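Long-range contact in lysosome-associated membrane glycoprotein 1 (Mus musculus, PDB 5GV0), which is a heavily glycosylated lysosomal membrane protein whose membrane-proximal luminal domain probably contributes to its assembly with other copies: residues 15-27 with 133-147. Numbering follows the deposited sequence.
Sequences TCLLASMALQLNI and LSLNVFSVQVQAFKV
An antiparallel strand pairing with a classic beta bulge joins residues 15-27 to 133-147 in one sheet of the all-beta luminal domain. The bulge is diagnosed at Ala-22, which faces both Phe-138 and Ser-139: Ala-22 N donates to Ser-139 O (3.0 Å), while Ala-22 O accepts Phe-138 N. Hydrogen-bonded pairs such as Ser-20 with Gln-141 precede it, and Gln-24 with Asn-136 resumes the pairing one residue out of step. Strand 15-27 runs antiparallel to both 133-138 and 140-144, with the corner falling at Ser-139. There a water donates to Ser-20 O and also bonds Ser-139 OG, spanning the two strands.

The inward face is apolar. The side chains of Leu-23 and Val-137 run alongside each other in the same direction, Leu-23 CD2 4.0 Å from Val-137 CG2. With its CG anti to the backbone N (chi1 -174°), Leu-17 sends CD1 across to Ala-144 CB (3.8 Å) and Val-142 CG2. Leu-17 and Met-21 also touch Leu-60 of strand 57-64, which belongs to the second sheet, so this face packs between the sheets. Near one end, Cys-16 is tied to Cys-53 by a disulfide.

On the other face, Leu-18 CD1 meets Val-147 CG1 at 3.8 Å, and polar side chains dominate near Asn-136. Gln-24 NE2 is held by Asn-42, and Asn-136 OD1 accepts from Ser-134 OG and is hydrogen-bonded to His-126, which together should fix the asparagine's amide orientation. Asn-136 ND2 then reaches a lone pair of Gln-24 OE1 at 3.1 Å. The bond is almost straight (171° at the hydrogen), although the amide planes of Gln-24 and Asn-136 are turned 66° apart.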
# COMPACT_ATOMS: atom_id res chain seq x y z
N THR A 15 4.68 15.75 8.79
CA THR A 15 3.93 14.62 8.26
C THR A 15 3.96 14.57 6.74
O THR A 15 3.66 15.57 6.08
CB THR A 15 2.49 14.66 8.75
OG1 THR A 15 2.47 14.59 10.18
CG2 THR A 15 1.69 13.49 8.21
N CYS A 16 4.34 13.43 6.18
CA CYS A 16 4.37 13.27 4.73
C CYS A 16 3.45 12.16 4.25
O CYS A 16 3.32 11.95 3.05
CB CYS A 16 5.80 13.01 4.25
SG CYS A 16 6.45 11.38 4.67
N LEU A 17 2.84 11.42 5.17
CA LEU A 17 1.85 10.43 4.78
C LEU A 17 0.82 10.27 5.88
O LEU A 17 1.18 10.11 7.05
CB LEU A 17 2.49 9.07 4.49
CG LEU A 17 1.58 7.96 3.94
CD1 LEU A 17 1.26 8.17 2.46
CD2 LEU A 17 2.23 6.61 4.16
N LEU A 18 -0.45 10.36 5.50
CA LEU A 18 -1.56 9.98 6.36
C LEU A 18 -2.33 8.91 5.64
O LEU A 18 -2.57 9.03 4.43
CB LEU A 18 -2.47 11.16 6.67
CG LEU A 18 -1.91 12.28 7.53
CD1 LEU A 18 -2.94 13.39 7.61
CD2 LEU A 18 -1.58 11.77 8.92
N ALA A 19 -2.72 7.87 6.35
CA ALA A 19 -3.53 6.84 5.73
C ALA A 19 -4.46 6.18 6.73
O ALA A 19 -4.10 5.95 7.89
CB ALA A 19 -2.66 5.80 5.07
N SER A 20 -5.66 5.90 6.26
CA SER A 20 -6.62 5.08 6.97
C SER A 20 -7.10 4.06 5.96
O SER A 20 -7.82 4.41 5.02
CB SER A 20 -7.78 5.91 7.52
OG SER A 20 -8.72 5.08 8.18
N MET A 21 -6.67 2.81 6.10
CA MET A 21 -6.93 1.86 5.04
C MET A 21 -6.92 0.43 5.49
O MET A 21 -6.27 0.07 6.48
CB MET A 21 -5.92 2.05 3.90
CG MET A 21 -4.47 1.92 4.31
SD MET A 21 -3.41 2.46 2.96
CE MET A 21 -1.80 2.30 3.72
N ALA A 22 -7.66 -0.39 4.74
CA ALA A 22 -7.73 -1.82 4.93
C ALA A 22 -7.10 -2.50 3.73
O ALA A 22 -7.53 -2.28 2.59
CB ALA A 22 -9.18 -2.27 5.12
N LEU A 23 -6.08 -3.32 3.97
CA LEU A 23 -5.27 -3.91 2.90
C LEU A 23 -5.17 -5.42 3.03
O LEU A 23 -5.18 -5.96 4.13
CB LEU A 23 -3.87 -3.31 2.90
CG LEU A 23 -3.72 -1.80 2.81
CD1 LEU A 23 -2.26 -1.44 2.98
CD2 LEU A 23 -4.25 -1.27 1.49
N GLN A 24 -5.04 -6.08 1.89
CA GLN A 24 -4.99 -7.53 1.83
C GLN A 24 -4.09 -7.95 0.68
O GLN A 24 -4.21 -7.44 -0.43
CB GLN A 24 -6.39 -8.08 1.65
CG GLN A 24 -6.50 -9.56 1.37
CD GLN A 24 -7.94 -9.94 1.13
OE1 GLN A 24 -8.43 -9.89 0.00
NE2 GLN A 24 -8.65 -10.28 2.20
N LEU A 25 -3.17 -8.87 0.95
CA LEU A 25 -2.35 -9.46 -0.10
C LEU A 25 -3.03 -10.72 -0.63
O LEU A 25 -3.40 -11.59 0.14
CB LEU A 25 -0.95 -9.78 0.41
CG LEU A 25 -0.18 -8.61 0.99
CD1 LEU A 25 0.98 -9.12 1.82
CD2 LEU A 25 0.32 -7.71 -0.13
N ASN A 26 -3.18 -10.80 -1.94
CA ASN A 26 -3.72 -12.00 -2.57
C ASN A 26 -2.59 -12.65 -3.35
O ASN A 26 -2.12 -12.09 -4.35
CB ASN A 26 -4.91 -11.64 -3.48
CG ASN A 26 -5.56 -12.85 -4.13
OD1 ASN A 26 -4.89 -13.77 -4.59
ND2 ASN A 26 -6.89 -12.84 -4.20
N ILE A 27 -2.13 -13.80 -2.88
CA ILE A 27 -0.95 -14.42 -3.47
C ILE A 27 -1.22 -15.84 -3.95
O ILE A 27 -1.79 -16.67 -3.23
CB ILE A 27 0.25 -14.41 -2.49
CG1 ILE A 27 1.49 -14.98 -3.18
CG2 ILE A 27 -0.07 -15.14 -1.19
CD1 ILE A 27 2.78 -14.53 -2.56
N LEU A 133 0.51 -11.92 -7.73
CA LEU A 133 0.24 -11.11 -6.53
C LEU A 133 -0.59 -9.88 -6.83
O LEU A 133 -0.23 -9.08 -7.70
CB LEU A 133 1.55 -10.67 -5.88
CG LEU A 133 1.43 -9.68 -4.71
CD1 LEU A 133 0.82 -10.36 -3.49
CD2 LEU A 133 2.79 -9.10 -4.37
N SER A 134 -1.69 -9.71 -6.12
CA SER A 134 -2.39 -8.43 -6.15
C SER A 134 -2.44 -7.84 -4.75
O SER A 134 -2.45 -8.57 -3.74
CB SER A 134 -3.80 -8.57 -6.73
OG SER A 134 -4.60 -9.42 -5.95
N LEU A 135 -2.41 -6.52 -4.69
CA LEU A 135 -2.65 -5.80 -3.45
C LEU A 135 -4.08 -5.32 -3.47
O LEU A 135 -4.45 -4.46 -4.27
CB LEU A 135 -1.69 -4.61 -3.31
CG LEU A 135 -1.94 -3.69 -2.12
CD1 LEU A 135 -1.68 -4.40 -0.79
CD2 LEU A 135 -1.10 -2.43 -2.24
N ASN A 136 -4.90 -5.90 -2.60
CA ASN A 136 -6.30 -5.54 -2.52
C ASN A 136 -6.49 -4.41 -1.53
O ASN A 136 -6.27 -4.56 -0.33
CB ASN A 136 -7.14 -6.77 -2.15
CG ASN A 136 -7.04 -7.85 -3.21
OD1 ASN A 136 -6.59 -7.60 -4.33
ND2 ASN A 136 -7.45 -9.06 -2.86
N VAL A 137 -6.83 -3.25 -2.07
CA VAL A 137 -7.11 -2.06 -1.29
C VAL A 137 -8.60 -2.06 -1.05
O VAL A 137 -9.39 -1.63 -1.90
CB VAL A 137 -6.67 -0.78 -2.02
CG1 VAL A 137 -6.90 0.42 -1.12
CG2 VAL A 137 -5.20 -0.88 -2.40
N PHE A 138 -8.99 -2.59 0.10
CA PHE A 138 -10.38 -2.86 0.39
C PHE A 138 -11.11 -1.55 0.64
O PHE A 138 -12.23 -1.34 0.15
CB PHE A 138 -10.49 -3.81 1.59
CG PHE A 138 -11.89 -4.23 1.89
CD1 PHE A 138 -12.48 -5.27 1.20
CD2 PHE A 138 -12.62 -3.58 2.88
CE1 PHE A 138 -13.77 -5.66 1.48
CE2 PHE A 138 -13.92 -3.97 3.16
CZ PHE A 138 -14.49 -5.00 2.46
N SER A 139 -10.47 -0.66 1.39
CA SER A 139 -10.94 0.72 1.51
C SER A 139 -9.75 1.59 1.87
O SER A 139 -8.75 1.09 2.40
CB SER A 139 -12.04 0.86 2.56
OG SER A 139 -11.52 0.68 3.86
N VAL A 140 -9.84 2.88 1.57
CA VAL A 140 -8.68 3.73 1.76
C VAL A 140 -9.03 5.20 1.80
O VAL A 140 -9.87 5.68 1.05
CB VAL A 140 -7.64 3.49 0.63
CG1 VAL A 140 -8.29 3.68 -0.75
CG2 VAL A 140 -6.42 4.37 0.78
N GLN A 141 -8.39 5.90 2.73
CA GLN A 141 -8.19 7.33 2.58
C GLN A 141 -6.69 7.54 2.75
O GLN A 141 -6.11 7.04 3.71
CB GLN A 141 -9.01 8.14 3.59
CG GLN A 141 -8.90 9.65 3.36
CD GLN A 141 -9.94 10.45 4.11
OE1 GLN A 141 -10.62 9.93 5.00
NE2 GLN A 141 -10.06 11.72 3.76
N VAL A 142 -6.06 8.23 1.80
CA VAL A 142 -4.61 8.34 1.84
C VAL A 142 -4.14 9.67 1.25
O VAL A 142 -4.76 10.22 0.32
CB VAL A 142 -3.94 7.14 1.11
CG1 VAL A 142 -4.26 7.14 -0.38
CG2 VAL A 142 -2.43 7.13 1.34
N GLN A 143 -3.07 10.20 1.81
CA GLN A 143 -2.49 11.45 1.33
C GLN A 143 -0.98 11.43 1.52
O GLN A 143 -0.49 11.15 2.62
CB GLN A 143 -3.12 12.62 2.07
CG GLN A 143 -2.67 13.99 1.58
CD GLN A 143 -3.49 15.10 2.19
OE1 GLN A 143 -4.65 14.89 2.55
NE2 GLN A 143 -2.91 16.29 2.32
N ALA A 144 -0.25 11.73 0.45
CA ALA A 144 1.21 11.70 0.46
C ALA A 144 1.80 13.05 0.07
O ALA A 144 1.19 13.80 -0.72
CB ALA A 144 1.72 10.60 -0.47
N PHE A 145 2.97 13.32 0.64
CA PHE A 145 3.82 14.49 0.39
C PHE A 145 3.30 15.70 1.15
O PHE A 145 3.65 15.88 2.31
CB PHE A 145 3.98 14.74 -1.12
CG PHE A 145 4.74 13.63 -1.82
CD1 PHE A 145 6.13 13.63 -1.83
CD2 PHE A 145 4.07 12.56 -2.40
CE1 PHE A 145 6.83 12.60 -2.43
CE2 PHE A 145 4.77 11.52 -3.00
CZ PHE A 145 6.15 11.55 -3.01
N LYS A 146 2.46 16.52 0.53
CA LYS A 146 1.96 17.71 1.21
C LYS A 146 0.83 17.36 2.18
O LYS A 146 -0.20 16.81 1.78
CB LYS A 146 1.48 18.74 0.19
CG LYS A 146 1.06 20.07 0.78
CD LYS A 146 0.92 21.10 -0.33
CE LYS A 146 0.46 22.45 0.21
NZ LYS A 146 -0.88 22.35 0.85
N VAL A 147 1.04 17.67 3.46
CA VAL A 147 -0.00 17.55 4.47
C VAL A 147 -0.07 18.85 5.28
O VAL A 147 0.94 19.32 5.80
CB VAL A 147 0.24 16.36 5.42
CG1 VAL A 147 -0.81 16.33 6.52
CG2 VAL A 147 0.24 15.05 4.64
O HOH W 1 -10.52 3.08 4.92